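Local coordinates for protein nucleoside-diphosphate sugar epimerase (SulA family) (Corynebacterium glutamicum, PDB 3OH8) that probably binds a dinucleotide cofactor in a Rossmann-type domain and may act as a nucleoside-diphosphate sugar epimerase, at residues V299-R311 / F337-Y349. Numbering follows the deposited sequence.
Sequences VAFIRTGVALSGR and FSWIAIDDLTDIY
V306 N gives an almost straight hydrogen bond (175°) to S338 O, 2.7 Å away in the carbonyl plane, and opens a parallel ladder between 306-308 and 339-341. V306 O then accepts I340 N from above its carbonyl plane, and I340 O takes L308 N at 2.8 Å. The last rung, from I342 N to L308 O at 2.9 Å, carries the pairing past the N-cap residue A341 into the first turn of helix 342-349. In this Rossmann-like NAD-dependent epimerase/dehydratase domain, that helix runs back antiparallel to strand 299-304, packing on the sheet that 299-304 shares with strands 248-254 and 360-364. There I302 lays CG1 over one face of the Y349 ring, 4.0 Å from its centroid, a CH-pi contact. One water bridges T304 OG1 and Y349 OH, lying in the ring plane at the tyrosine's edge. With chi1 at -47°, T304 sets OG1 beside its backbone N for the water and swings CG2 to the far side from that N, against both methyls of L345, 3.5 Å from CD2, which also meets A307 CB. Beside the ladder, V306 and L308 present methyls to F337, L308 CD2 at the ring edge, while L308 CD1 lies 3.7 Å from W339 CE3; W339 NE1 is hydrogen-bonded to N368 O.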
loop_
_atom_site.group_PDB
_atom_site.type_symbol
_atom_site.label_atom_id
_atom_site.label_comp_id
_atom_site.label_asym_id
_atom_site.label_seq_id
_atom_site.Cartn_x
_atom_site.Cartn_y
_atom_site.Cartn_z
ATOM N N VAL A 299 8.211 -8.611 19.837
ATOM C CA VAL A 299 8.979 -7.807 18.889
ATOM C C VAL A 299 9.191 -8.575 17.590
ATOM O O VAL A 299 9.539 -9.762 17.621
ATOM C CB VAL A 299 10.373 -7.427 19.473
ATOM C CG1 VAL A 299 11.164 -6.562 18.493
ATOM C CG2 VAL A 299 10.210 -6.722 20.806
ATOM N N ALA A 300 8.961 -7.913 16.457
ATOM C CA ALA A 300 9.354 -8.466 15.158
ATOM C C ALA A 300 10.145 -7.438 14.361
ATOM O O ALA A 300 9.954 -6.230 14.521
ATOM C CB ALA A 300 8.144 -8.918 14.367
ATOM N N PHE A 301 11.032 -7.937 13.504
ATOM C CA PHE A 301 11.862 -7.111 12.638
ATOM C C PHE A 301 11.441 -7.402 11.222
ATOM O O PHE A 301 11.527 -8.542 10.762
ATOM C CB PHE A 301 13.345 -7.472 12.798
ATOM C CG PHE A 301 13.773 -7.625 14.220
ATOM C CD1 PHE A 301 13.808 -6.526 15.061
ATOM C CD2 PHE A 301 14.146 -8.861 14.716
ATOM C CE1 PHE A 301 14.200 -6.658 16.372
ATOM C CE2 PHE A 301 14.537 -9.000 16.035
ATOM C CZ PHE A 301 14.559 -7.892 16.863
ATOM N N ILE A 302 10.962 -6.379 10.533
ATOM C CA ILE A 302 10.492 -6.554 9.161
ATOM C C ILE A 302 11.666 -6.261 8.231
ATOM O O ILE A 302 11.904 -5.115 7.860
ATOM C CB ILE A 302 9.298 -5.622 8.866
ATOM C CG1 ILE A 302 8.202 -5.825 9.918
ATOM C CG2 ILE A 302 8.738 -5.867 7.468
ATOM C CD1 ILE A 302 7.814 -7.294 10.144
ATOM N N ARG A 303 12.424 -7.305 7.897
ATOM C CA ARG A 303 13.559 -7.155 7.005
ATOM C C ARG A 303 13.040 -6.998 5.582
ATOM O O ARG A 303 12.763 -7.976 4.898
ATOM C CB ARG A 303 14.507 -8.360 7.129
ATOM C CG ARG A 303 15.035 -8.551 8.551
ATOM C CD ARG A 303 16.044 -9.717 8.663
ATOM N NE ARG A 303 16.573 -9.813 10.021
ATOM C CZ ARG A 303 17.137 -10.902 10.535
ATOM N NH1 ARG A 303 17.253 -12.016 9.813
ATOM N NH2 ARG A 303 17.576 -10.874 11.782
ATOM N N THR A 304 12.907 -5.751 5.149
ATOM C CA THR A 304 12.283 -5.441 3.874
ATOM C C THR A 304 13.239 -5.509 2.689
ATOM O O THR A 304 14.401 -5.092 2.777
ATOM C CB THR A 304 11.706 -4.024 3.889
ATOM O OG1 THR A 304 10.968 -3.831 5.101
ATOM C CG2 THR A 304 10.788 -3.834 2.689
ATOM N N GLY A 305 12.728 -6.023 1.579
ATOM C CA GLY A 305 13.420 -5.944 0.308
ATOM C C GLY A 305 13.183 -4.562 -0.258
ATOM O O GLY A 305 12.788 -3.655 0.469
ATOM N N VAL A 306 13.422 -4.405 -1.552
ATOM C CA VAL A 306 13.164 -3.154 -2.227
ATOM C C VAL A 306 11.671 -3.064 -2.532
ATOM O O VAL A 306 11.133 -3.863 -3.291
ATOM C CB VAL A 306 13.948 -3.061 -3.548
ATOM C CG1 VAL A 306 13.507 -1.824 -4.342
ATOM C CG2 VAL A 306 15.445 -3.040 -3.268
ATOM N N ALA A 307 11.009 -2.095 -1.920
ATOM C CA ALA A 307 9.576 -1.942 -2.077
ATOM C C ALA A 307 9.252 -1.318 -3.426
ATOM O O ALA A 307 9.824 -0.292 -3.808
ATOM C CB ALA A 307 9.015 -1.105 -0.940
ATOM N N LEU A 308 8.347 -1.951 -4.163
ATOM C CA LEU A 308 7.992 -1.453 -5.480
ATOM C C LEU A 308 6.679 -0.702 -5.400
ATOM O O LEU A 308 5.639 -1.282 -5.065
ATOM C CB LEU A 308 7.881 -2.586 -6.500
ATOM C CG LEU A 308 9.110 -3.487 -6.633
ATOM C CD1 LEU A 308 8.869 -4.476 -7.756
ATOM C CD2 LEU A 308 10.379 -2.666 -6.883
ATOM N N SER A 309 6.742 0.589 -5.714
ATOM C CA SER A 309 5.573 1.461 -5.683
ATOM C C SER A 309 5.590 2.371 -6.895
ATOM O O SER A 309 6.649 2.859 -7.302
ATOM C CB SER A 309 5.568 2.306 -4.407
ATOM O OG SER A 309 4.673 3.399 -4.530
ATOM N N GLY A 310 4.414 2.617 -7.460
ATOM C CA GLY A 310 4.307 3.532 -8.580
ATOM C C GLY A 310 4.557 4.973 -8.167
ATOM O O GLY A 310 4.896 5.812 -8.995
ATOM N N ARG A 311 4.395 5.286 -6.888
ATOM C CA ARG A 311 4.471 6.693 -6.510
ATOM C C ARG A 311 5.769 7.136 -5.837
ATOM O O ARG A 311 5.916 8.306 -5.500
ATOM C CB ARG A 311 3.255 7.137 -5.688
ATOM C CG ARG A 311 2.969 6.331 -4.453
ATOM C CD ARG A 311 1.931 7.040 -3.577
ATOM N NE ARG A 311 0.619 7.157 -4.216
ATOM C CZ ARG A 311 -0.340 6.239 -4.130
ATOM N NH1 ARG A 311 -0.125 5.122 -3.449
ATOM N NH2 ARG A 311 -1.515 6.436 -4.724
ATOM N N PHE A 337 17.931 -9.464 -7.205
ATOM C CA PHE A 337 17.161 -8.299 -6.811
ATOM C C PHE A 337 16.063 -8.763 -5.854
ATOM O O PHE A 337 15.155 -9.483 -6.245
ATOM C CB PHE A 337 16.558 -7.640 -8.060
ATOM C CG PHE A 337 15.785 -6.385 -7.780
ATOM C CD1 PHE A 337 16.368 -5.332 -7.105
ATOM C CD2 PHE A 337 14.471 -6.256 -8.213
ATOM C CE1 PHE A 337 15.657 -4.172 -6.852
ATOM C CE2 PHE A 337 13.752 -5.101 -7.966
ATOM C CZ PHE A 337 14.344 -4.054 -7.283
ATOM N N SER A 338 16.183 -8.366 -4.594
ATOM C CA SER A 338 15.250 -8.769 -3.547
ATOM C C SER A 338 14.160 -7.693 -3.400
ATOM O O SER A 338 14.403 -6.605 -2.856
ATOM C CB SER A 338 16.023 -8.970 -2.241
ATOM O OG SER A 338 15.165 -9.164 -1.139
ATOM N N TRP A 339 12.967 -7.999 -3.912
ATOM C CA TRP A 339 11.913 -6.997 -4.099
ATOM C C TRP A 339 10.630 -7.431 -3.412
ATOM O O TRP A 339 10.429 -8.611 -3.158
ATOM C CB TRP A 339 11.611 -6.827 -5.586
ATOM C CG TRP A 339 11.025 -8.068 -6.179
ATOM C CD1 TRP A 339 11.711 -9.141 -6.669
ATOM C CD2 TRP A 339 9.631 -8.386 -6.324
ATOM N NE1 TRP A 339 10.834 -10.107 -7.108
ATOM C CE2 TRP A 339 9.547 -9.666 -6.915
ATOM C CE3 TRP A 339 8.444 -7.715 -6.012
ATOM C CZ2 TRP A 339 8.325 -10.293 -7.199
ATOM C CZ3 TRP A 339 7.224 -8.333 -6.298
ATOM C CH2 TRP A 339 7.179 -9.608 -6.888
ATOM N N ILE A 340 9.758 -6.468 -3.132
ATOM C CA ILE A 340 8.404 -6.777 -2.680
ATOM C C ILE A 340 7.438 -5.683 -3.166
ATOM O O ILE A 340 7.791 -4.504 -3.204
ATOM C CB ILE A 340 8.344 -6.919 -1.135
ATOM C CG1 ILE A 340 6.935 -7.360 -0.700
ATOM C CG2 ILE A 340 8.796 -5.608 -0.451
ATOM C CD1 ILE A 340 6.827 -7.802 0.758
ATOM N N ALA A 341 6.240 -6.076 -3.577
ATOM C CA ALA A 341 5.234 -5.099 -4.007
ATOM C C ALA A 341 4.832 -4.318 -2.777
ATOM O O ALA A 341 4.762 -4.880 -1.680
ATOM C CB ALA A 341 4.032 -5.808 -4.623
ATOM N N ILE A 342 4.623 -3.015 -2.924
ATOM C CA ILE A 342 4.340 -2.219 -1.737
ATOM C C ILE A 342 3.124 -2.759 -0.961
ATOM O O ILE A 342 3.115 -2.760 0.275
ATOM C CB ILE A 342 4.199 -0.717 -2.032
ATOM C CG1 ILE A 342 4.001 0.036 -0.713
ATOM C CG2 ILE A 342 3.063 -0.432 -3.032
ATOM C CD1 ILE A 342 4.171 1.537 -0.830
ATOM N N ASP A 343 2.113 -3.241 -1.674
ATOM C CA ASP A 343 0.925 -3.734 -0.988
ATOM C C ASP A 343 1.251 -4.963 -0.147
ATOM O O ASP A 343 0.723 -5.132 0.955
ATOM C CB ASP A 343 -0.201 -4.042 -1.972
ATOM C CG ASP A 343 -0.773 -2.798 -2.613
ATOM O OD1 ASP A 343 -0.996 -1.803 -1.893
ATOM O OD2 ASP A 343 -1.001 -2.818 -3.845
ATOM N N ASP A 344 2.126 -5.826 -0.654
ATOM C CA ASP A 344 2.529 -6.982 0.138
ATOM C C ASP A 344 3.305 -6.580 1.388
ATOM O O ASP A 344 3.189 -7.239 2.423
ATOM C CB ASP A 344 3.306 -7.993 -0.695
ATOM C CG ASP A 344 2.378 -8.867 -1.526
ATOM O OD1 ASP A 344 1.432 -9.431 -0.935
ATOM O OD2 ASP A 344 2.580 -8.983 -2.753
ATOM N N LEU A 345 4.076 -5.497 1.294
ATOM C CA LEU A 345 4.843 -5.023 2.436
ATOM C C LEU A 345 3.913 -4.498 3.534
ATOM O O LEU A 345 4.046 -4.898 4.698
ATOM C CB LEU A 345 5.862 -3.962 2.022
ATOM C CG LEU A 345 6.697 -3.334 3.151
ATOM C CD1 LEU A 345 7.459 -4.403 3.911
ATOM C CD2 LEU A 345 7.678 -2.293 2.588
ATOM N N THR A 346 2.963 -3.628 3.177
ATOM C CA THR A 346 2.002 -3.176 4.179
ATOM C C THR A 346 1.162 -4.342 4.734
ATOM O O THR A 346 0.904 -4.384 5.939
ATOM C CB THR A 346 1.115 -1.986 3.704
ATOM O OG1 THR A 346 0.304 -2.382 2.591
ATOM C CG2 THR A 346 1.996 -0.802 3.286
ATOM N N ASP A 347 0.750 -5.281 3.875
ATOM C CA ASP A 347 0.057 -6.484 4.360
ATOM C C ASP A 347 0.854 -7.145 5.479
ATOM O O ASP A 347 0.296 -7.583 6.492
ATOM C CB ASP A 347 -0.167 -7.498 3.239
ATOM C CG ASP A 347 -1.370 -7.157 2.361
ATOM O OD1 ASP A 347 -2.018 -6.105 2.581
ATOM O OD2 ASP A 347 -1.661 -7.949 1.444
ATOM N N ILE A 348 2.170 -7.234 5.283
ATOM C CA ILE A 348 3.032 -7.900 6.260
ATOM C C ILE A 348 3.090 -7.103 7.558
ATOM O O ILE A 348 2.999 -7.673 8.644
ATOM C CB ILE A 348 4.431 -8.174 5.667
ATOM C CG1 ILE A 348 4.314 -9.288 4.615
ATOM C CG2 ILE A 348 5.404 -8.595 6.747
ATOM C CD1 ILE A 348 5.509 -9.384 3.658
ATOM N N TYR A 349 3.212 -5.785 7.457
ATOM C CA TYR A 349 3.159 -4.959 8.664
ATOM C C TYR A 349 1.830 -5.130 9.389
ATOM O O TYR A 349 1.780 -5.320 10.609
ATOM C CB TYR A 349 3.380 -3.478 8.321
ATOM C CG TYR A 349 4.855 -3.096 8.329
ATOM C CD1 TYR A 349 5.523 -2.860 9.525
ATOM C CD2 TYR A 349 5.565 -2.950 7.136
ATOM C CE1 TYR A 349 6.883 -2.502 9.536
ATOM C CE2 TYR A 349 6.911 -2.599 7.138
ATOM C CZ TYR A 349 7.565 -2.387 8.340
ATOM O OH TYR A 349 8.903 -2.035 8.338
HETATM O O HOH W 1 10.007 -1.445 5.957
#